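Local coordinates for protein Old Yellow Enzyme (Pichia, PDB 6AGZ) that probably reduces the activated carbon-carbon double bond of enone compounds asymmetrically, as an FMN-dependent flavoprotein of the old yellow enzyme family, at residues 165-169 with 222-227; 52-56 with 346-350. One frame throughout, in Å; residues are numbered along the deposited sequence.

Contact 1. Residues 165-169 with 222-227; sequences KKDYV and EVIDLV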
ATOM      1  N   LYS A 165       8.531  26.790  -0.323  1.00 18.19           N
ATOM      2  CA  LYS A 165       7.138  26.812   0.118  1.00 18.17           C
ATOM      3  C   LYS A 165       6.475  28.145  -0.214  1.00 16.83           C
ATOM      4  O   LYS A 165       5.391  28.185  -0.816  1.00 16.15           O
ATOM      5  CB  LYS A 165       7.070  26.528   1.619  1.00 19.40           C
ATOM      6  CG  LYS A 165       7.792  25.254   2.031  1.00 20.50           C
ATOM      7  CD  LYS A 165       8.266  25.322   3.472  1.00 21.75           C
ATOM      8  CE  LYS A 165       7.248  24.709   4.417  1.00 21.14           C
ATOM      9  NZ  LYS A 165       7.672  24.831   5.839  1.00 19.97           N
ATOM     10  N   LYS A 166       7.124  29.253   0.162  1.00 17.53           N
ATOM     11  CA  LYS A 166       6.561  30.571  -0.123  1.00 19.11           C
ATOM     12  C   LYS A 166       6.351  30.776  -1.619  1.00 18.27           C
ATOM     13  O   LYS A 166       5.350  31.370  -2.040  1.00 17.79           O
ATOM     14  CB  LYS A 166       7.466  31.660   0.451  1.00 21.02           C
ATOM     15  CG  LYS A 166       7.646  31.580   1.958  1.00 22.41           C
ATOM     16  CD  LYS A 166       8.516  32.713   2.480  1.00 24.75           C
ATOM     17  CE  LYS A 166       8.756  32.576   3.976  1.00 25.71           C
ATOM     18  NZ  LYS A 166       9.828  33.493   4.456  1.00 26.70           N
ATOM     19  N   ASP A 167       7.280  30.281  -2.442  1.00 17.29           N
ATOM     20  CA  ASP A 167       7.136  30.411  -3.889  1.00 17.54           C
ATOM     21  C   ASP A 167       5.946  29.610  -4.401  1.00 16.26           C
ATOM     22  O   ASP A 167       5.226  30.066  -5.297  1.00 14.69           O
ATOM     23  CB  ASP A 167       8.419  29.966  -4.591  1.00 17.36           C
ATOM     24  CG  ASP A 167       9.572  30.924  -4.368  1.00 21.01           C
ATOM     25  OD1 ASP A 167       9.328  32.055  -3.899  1.00 21.32           O
ATOM     26  OD2 ASP A 167      10.724  30.544  -4.667  1.00 20.66           O
ATOM     27  N   TYR A 168       5.732  28.409  -3.855  1.00 15.18           N
ATOM     28  CA  TYR A 168       4.540  27.646  -4.212  1.00 15.50           C
ATOM     29  C   TYR A 168       3.272  28.417  -3.868  1.00 15.64           C
ATOM     30  O   TYR A 168       2.320  28.448  -4.659  1.00 15.23           O
ATOM     31  CB  TYR A 168       4.542  26.290  -3.507  1.00 14.00           C
ATOM     32  CG  TYR A 168       5.198  25.173  -4.287  1.00 13.99           C
ATOM     33  CD1 TYR A 168       6.447  24.685  -3.924  1.00 14.16           C
ATOM     34  CD2 TYR A 168       4.564  24.598  -5.382  1.00 14.61           C
ATOM     35  CE1 TYR A 168       7.047  23.658  -4.629  1.00 15.31           C
ATOM     36  CE2 TYR A 168       5.157  23.571  -6.096  1.00 14.28           C
ATOM     37  CZ  TYR A 168       6.399  23.105  -5.714  1.00 13.86           C
ATOM     38  OH  TYR A 168       6.993  22.084  -6.419  1.00 13.34           O
ATOM     39  N   VAL A 169       3.240  29.048  -2.691  1.00 17.05           N
ATOM     40  CA  VAL A 169       2.061  29.818  -2.297  1.00 15.73           C
ATOM     41  C   VAL A 169       1.832  30.974  -3.265  1.00 14.91           C
ATOM     42  O   VAL A 169       0.706  31.211  -3.725  1.00 15.63           O
ATOM     43  CB  VAL A 169       2.202  30.315  -0.847  1.00 16.34           C
ATOM     44  CG1 VAL A 169       1.041  31.230  -0.485  1.00 17.98           C
ATOM     45  CG2 VAL A 169       2.275  29.137   0.106  1.00 15.97           C
ATOM     46  N   GLU A 222       3.579  19.837   3.389  1.00 14.01           N
ATOM     47  CA  GLU A 222       3.624  21.222   3.846  1.00 15.14           C
ATOM     48  C   GLU A 222       3.246  22.182   2.724  1.00 13.66           C
ATOM     49  O   GLU A 222       2.487  23.138   2.943  1.00 12.93           O
ATOM     50  CB  GLU A 222       5.011  21.549   4.401  1.00 16.68           C
ATOM     51  CG  GLU A 222       5.335  20.824   5.703  1.00 17.76           C
ATOM     52  CD  GLU A 222       6.701  21.184   6.261  1.00 18.80           C
ATOM     53  OE1 GLU A 222       7.529  21.740   5.511  1.00 19.11           O
ATOM     54  OE2 GLU A 222       6.945  20.907   7.454  1.00 18.07           O
ATOM     55  N   VAL A 223       3.761  21.941   1.515  1.00 12.52           N
ATOM     56  CA  VAL A 223       3.356  22.738   0.358  1.00 14.85           C
ATOM     57  C   VAL A 223       1.851  22.637   0.147  1.00 15.12           C
ATOM     58  O   VAL A 223       1.166  23.643  -0.076  1.00 14.20           O
ATOM     59  CB  VAL A 223       4.133  22.298  -0.896  1.00 14.82           C
ATOM     60  CG1 VAL A 223       3.539  22.944  -2.140  1.00 14.63           C
ATOM     61  CG2 VAL A 223       5.605  22.654  -0.762  1.00 15.33           C
ATOM     62  N   ILE A 224       1.315  21.416   0.221  1.00 16.35           N
ATOM     63  CA  ILE A 224      -0.119  21.209   0.028  1.00 16.58           C
ATOM     64  C   ILE A 224      -0.919  21.981   1.069  1.00 17.40           C
ATOM     65  O   ILE A 224      -1.926  22.620   0.746  1.00 17.08           O
ATOM     66  CB  ILE A 224      -0.454  19.706   0.066  1.00 15.64           C
ATOM     67  CG1 ILE A 224       0.179  18.981  -1.122  1.00 15.41           C
ATOM     68  CG2 ILE A 224      -1.959  19.495   0.067  1.00 15.64           C
ATOM     69  CD1 ILE A 224      -0.221  19.544  -2.460  1.00 15.74           C
ATOM     70  N   ASP A 225      -0.485  21.941   2.330  1.00 18.26           N
ATOM     71  CA  ASP A 225      -1.231  22.623   3.384  1.00 19.03           C
ATOM     72  C   ASP A 225      -1.197  24.135   3.200  1.00 19.89           C
ATOM     73  O   ASP A 225      -2.226  24.806   3.346  1.00 20.58           O
ATOM     74  CB  ASP A 225      -0.678  22.233   4.756  1.00 20.48           C
ATOM     75  CG  ASP A 225      -0.946  20.781   5.099  1.00 20.56           C
ATOM     76  OD1 ASP A 225      -1.863  20.187   4.494  1.00 20.24           O
ATOM     77  OD2 ASP A 225      -0.245  20.235   5.977  1.00 20.38           O
ATOM     78  N   LEU A 226      -0.025  24.689   2.873  1.00 18.43           N
ATOM     79  CA  LEU A 226       0.063  26.129   2.654  1.00 18.08           C
ATOM     80  C   LEU A 226      -0.785  26.564   1.463  1.00 17.70           C
ATOM     81  O   LEU A 226      -1.473  27.592   1.521  1.00 17.86           O
ATOM     82  CB  LEU A 226       1.522  26.542   2.463  1.00 19.03           C
ATOM     83  CG  LEU A 226       2.355  26.650   3.742  1.00 20.86           C
ATOM     84  CD1 LEU A 226       3.837  26.743   3.419  1.00 22.18           C
ATOM     85  CD2 LEU A 226       1.911  27.851   4.563  1.00 21.36           C
ATOM     86  N   VAL A 227      -0.758  25.787   0.376  1.00 15.98           N
ATOM     87  CA  VAL A 227      -1.541  26.141  -0.806  1.00 17.25           C
ATOM     88  C   VAL A 227      -3.034  26.025  -0.520  1.00 17.23           C
ATOM     89  O   VAL A 227      -3.832  26.853  -0.974  1.00 18.94           O
ATOM     90  CB  VAL A 227      -1.115  25.273  -2.005  1.00 16.81           C
ATOM     91  CG1 VAL A 227      -2.066  25.465  -3.175  1.00 19.36           C
ATOM     92  CG2 VAL A 227       0.306  25.617  -2.425  1.00 15.15           C
TER
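Val223 sets its CG1 methyl over one face of the Tyr168 ring, 3.8 Å from the centroid and 24° off the normal, a CH-pi contact displaced toward the CB end of the ring, where CG1 comes within 3.5 Å of Tyr168 CG. Beside it, Val169 CG2 meets Leu226 CB at 3.6 Å, the two side chains crossing at about a right angle. Lys165 covers the outer flank. Its CB rests on Leu226 CD1, and a bend at chi3 (94°) swings the amine round to Glu222, where NZ and OE1 form a salt bridge of 3.1 Å, weak as a hydrogen bond. Both ends of this pair have a second hold: Glu162 also bridges NZ, and the Tyr209 hydroxyl bonds to OE1. Replacing Lys165 with an alanine would take away the amine and is likely to leave Glu222 without this cationic mate, held by the Tyr209 hydroxyl. Behind this layer Val227 reaches strand 183-187 through Val184, while Phe75 meets the Tyr168 ring. The axes of 165-169 and 222-227 pass 9.1 Å apart at -39°, their N-to-C directions roughly alike, as expected of neighbouring helices on the outside of a TIM barrel; the parent helices, 158-179 and 218-231, flank strand 183-187.

Contact 2. Residues 52-56 with 346-350; sequences YYSQR and FTSNP
Arg56 reaches from its helix into the segment 346-350, the end of helix 344-348 and the loop after it, and grips two backbone carbonyls with one edge of its guanidinium. NE bonds to Phe346 O at 2.9 Å, the N-H pointing to it at 145°, although the nitrogen stands above the carbonyl plane instead of in line with a lone pair. NH2 adds two weak bonds, one to the same oxygen and one to Thr347 O at 2.8 Å, where the angle falls to 121°. The other end of the group is tied back to its own helix, NH1 donating to Tyr52 O at 2.9 Å. Both faces are packed as well: Pro350 CA lies over the centre on one side and Tyr52 CE1, 3.5 Å above the plane, on the other. With its edge bonded and its faces covered, the guanidinium has little freedom to turn. Arg56 CG comes within 3.4 Å of Phe346 CE1, the two side chains sliding past each other in opposite directions with their flat groups 34° apart. In the TIM barrel this joins helix 47-57, which follows the first strand, to helix 344-348, which follows the eighth, so the clasp lies where the barrel closes; Arg56 and Phe346 both touch Phe31 of strand 29-31, and the Thr347 side chain is about 6 Å from the bound FMN. Looser contacts border this buried core. Tyr52 OH comes no nearer than 4.1 Å to Thr347 CG2. On the partly exposed side, Gln55 runs alongside Pro350, Gln55 OE1 lying 3.6 Å from Pro350 CB, while Gln55 NE2 bonds back to the Ser51 hydroxyl.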
ATOM      1  N   TYR A  52      -3.784  26.966 -29.200  1.00 16.95           N
ATOM      2  CA  TYR A  52      -3.593  25.556 -28.876  1.00 16.35           C
ATOM      3  C   TYR A  52      -4.586  25.089 -27.818  1.00 14.56           C
ATOM      4  O   TYR A  52      -5.262  24.068 -27.991  1.00 13.97           O
ATOM      5  CB  TYR A  52      -2.148  25.349 -28.416  1.00 18.09           C
ATOM      6  CG  TYR A  52      -1.795  23.980 -27.880  1.00 18.73           C
ATOM      7  CD1 TYR A  52      -1.464  22.939 -28.736  1.00 18.51           C
ATOM      8  CD2 TYR A  52      -1.742  23.745 -26.512  1.00 18.53           C
ATOM      9  CE1 TYR A  52      -1.119  21.692 -28.246  1.00 17.29           C
ATOM     10  CE2 TYR A  52      -1.398  22.505 -26.012  1.00 17.53           C
ATOM     11  CZ  TYR A  52      -1.087  21.482 -26.883  1.00 17.27           C
ATOM     12  OH  TYR A  52      -0.743  20.245 -26.389  1.00 17.33           O
ATOM     13  N   TYR A  53      -4.695  25.831 -26.715  1.00 12.19           N
ATOM     14  CA  TYR A  53      -5.669  25.481 -25.688  1.00 18.75           C
ATOM     15  C   TYR A  53      -7.091  25.849 -26.097  1.00 18.08           C
ATOM     16  O   TYR A  53      -8.047  25.219 -25.632  1.00 18.07           O
ATOM     17  CB  TYR A  53      -5.312  26.161 -24.366  1.00 19.84           C
ATOM     18  CG  TYR A  53      -4.078  25.594 -23.702  1.00 20.07           C
ATOM     19  CD1 TYR A  53      -4.136  24.408 -22.982  1.00 18.94           C
ATOM     20  CD2 TYR A  53      -2.854  26.245 -23.794  1.00 20.82           C
ATOM     21  CE1 TYR A  53      -3.010  23.885 -22.374  1.00 19.17           C
ATOM     22  CE2 TYR A  53      -1.724  25.730 -23.189  1.00 21.07           C
ATOM     23  CZ  TYR A  53      -1.807  24.551 -22.480  1.00 19.56           C
ATOM     24  OH  TYR A  53      -0.683  24.035 -21.876  1.00 18.46           O
ATOM     25  N   SER A  54      -7.246  26.859 -26.957  1.00 17.46           N
ATOM     26  CA  SER A  54      -8.577  27.271 -27.394  1.00 16.39           C
ATOM     27  C   SER A  54      -9.259  26.169 -28.194  1.00 17.01           C
ATOM     28  O   SER A  54     -10.437  25.866 -27.973  1.00 17.75           O
ATOM     29  CB  SER A  54      -8.482  28.556 -28.218  1.00 16.54           C
ATOM     30  OG  SER A  54      -9.746  28.916 -28.749  1.00 15.95           O
ATOM     31  N   GLN A  55      -8.531  25.560 -29.135  1.00 16.49           N
ATOM     32  CA  GLN A  55      -9.115  24.493 -29.942  1.00 17.79           C
ATOM     33  C   GLN A  55      -9.513  23.297 -29.088  1.00 18.15           C
ATOM     34  O   GLN A  55     -10.490  22.607 -29.402  1.00 17.75           O
ATOM     35  CB  GLN A  55      -8.136  24.061 -31.032  1.00 17.31           C
ATOM     36  CG  GLN A  55      -7.767  25.162 -32.010  1.00 17.45           C
ATOM     37  CD  GLN A  55      -6.751  24.705 -33.035  1.00 19.01           C
ATOM     38  OE1 GLN A  55      -6.798  23.569 -33.508  1.00 19.59           O
ATOM     39  NE2 GLN A  55      -5.819  25.585 -33.380  1.00 19.44           N
ATOM     40  N   ARG A  56      -8.782  23.040 -28.008  1.00 18.47           N
ATOM     41  CA  ARG A  56      -9.070  21.917 -27.129  1.00 17.19           C
ATOM     42  C   ARG A  56     -10.105  22.250 -26.067  1.00 16.93           C
ATOM     43  O   ARG A  56     -10.644  21.333 -25.436  1.00 17.64           O
ATOM     44  CB  ARG A  56      -7.773  21.426 -26.482  1.00 15.47           C
ATOM     45  CG  ARG A  56      -6.885  20.726 -27.490  1.00 15.66           C
ATOM     46  CD  ARG A  56      -5.416  20.730 -27.123  1.00 14.31           C
ATOM     47  NE  ARG A  56      -4.647  20.018 -28.140  1.00 14.69           N
ATOM     48  CZ  ARG A  56      -4.298  20.540 -29.312  1.00 15.47           C
ATOM     49  NH1 ARG A  56      -4.645  21.784 -29.617  1.00 14.30           N
ATOM     50  NH2 ARG A  56      -3.605  19.819 -30.184  1.00 15.48           N
ATOM     51  N   PHE A 346      -4.163  13.808 -27.487  1.00 15.49           N
ATOM     52  CA  PHE A 346      -4.729  15.151 -27.440  1.00 14.76           C
ATOM     53  C   PHE A 346      -3.837  16.152 -28.162  1.00 14.32           C
ATOM     54  O   PHE A 346      -4.327  17.177 -28.651  1.00 14.00           O
ATOM     55  CB  PHE A 346      -4.951  15.578 -25.991  1.00 15.35           C
ATOM     56  CG  PHE A 346      -6.284  16.230 -25.747  1.00 15.81           C
ATOM     57  CD1 PHE A 346      -6.806  17.137 -26.655  1.00 16.84           C
ATOM     58  CD2 PHE A 346      -7.019  15.928 -24.612  1.00 14.39           C
ATOM     59  CE1 PHE A 346      -8.035  17.732 -26.432  1.00 17.17           C
ATOM     60  CE2 PHE A 346      -8.246  16.522 -24.382  1.00 14.82           C
ATOM     61  CZ  PHE A 346      -8.754  17.426 -25.294  1.00 15.39           C
ATOM     62  N   THR A 347      -2.534  15.871 -28.247  1.00 15.12           N
ATOM     63  CA  THR A 347      -1.627  16.769 -28.957  1.00 14.98           C
ATOM     64  C   THR A 347      -1.920  16.785 -30.452  1.00 14.66           C
ATOM     65  O   THR A 347      -1.838  17.839 -31.095  1.00 13.85           O
ATOM     66  CB  THR A 347      -0.175  16.359 -28.707  1.00 15.38           C
ATOM     67  OG1 THR A 347       0.067  15.066 -29.277  1.00 15.35           O
ATOM     68  CG2 THR A 347       0.118  16.313 -27.213  1.00 13.15           C
ATOM     69  N   SER A 348      -2.260  15.632 -31.025  1.00 14.94           N
ATOM     70  CA  SER A 348      -2.492  15.509 -32.457  1.00 15.66           C
ATOM     71  C   SER A 348      -3.969  15.538 -32.823  1.00 16.16           C
ATOM     72  O   SER A 348      -4.303  15.487 -34.013  1.00 15.79           O
ATOM     73  CB  SER A 348      -1.857  14.219 -32.983  1.00 16.81           C
ATOM     74  OG  SER A 348      -2.412  13.078 -32.353  1.00 17.83           O
ATOM     75  N   ASN A 349      -4.860  15.615 -31.836  1.00 15.87           N
ATOM     76  CA  ASN A 349      -6.303  15.657 -32.063  1.00 17.17           C
ATOM     77  C   ASN A 349      -6.885  16.801 -31.250  1.00 18.42           C
ATOM     78  O   ASN A 349      -7.285  16.611 -30.091  1.00 13.41           O
ATOM     79  CB  ASN A 349      -6.962  14.328 -31.693  1.00 17.26           C
ATOM     80  CG  ASN A 349      -6.442  13.168 -32.518  1.00 18.74           C
ATOM     81  OD1 ASN A 349      -5.403  12.579 -32.211  1.00 17.93           O
ATOM     82  ND2 ASN A 349      -7.169  12.834 -33.576  1.00 15.04           N
ATOM     83  N   PRO A 350      -6.942  18.011 -31.817  1.00 17.88           N
ATOM     84  CA  PRO A 350      -7.542  19.133 -31.082  1.00 18.15           C
ATOM     85  C   PRO A 350      -9.019  18.939 -30.794  1.00 18.66           C
ATOM     86  O   PRO A 350      -9.529  19.517 -29.825  1.00 19.65           O
ATOM     87  CB  PRO A 350      -7.299  20.335 -32.007  1.00 19.20           C
ATOM     88  CG  PRO A 350      -7.152  19.745 -33.365  1.00 19.89           C
ATOM     89  CD  PRO A 350      -6.475  18.413 -33.154  1.00 18.45           C
TER

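From the N terminus, the chain first lays down strand 29-31 and then helix 47-57, which holds the opening half of contact 2. Most of the barrel follows before 346-350 returns to it, closing a loop of 289 intervening residues just after the eighth strand. Contact 1 falls wholly within that span and closes a much shorter loop, 52 residues between 165-169 and 222-227, which takes in strand 183-187. The two loops therefore nest without crossing. The centres of the two contacts are about 31 Å apart, on opposite sides of the chain's centre: contact 2 ties the two ends of the barrel together, whereas contact 1 joins neighbouring outer helices midway round it.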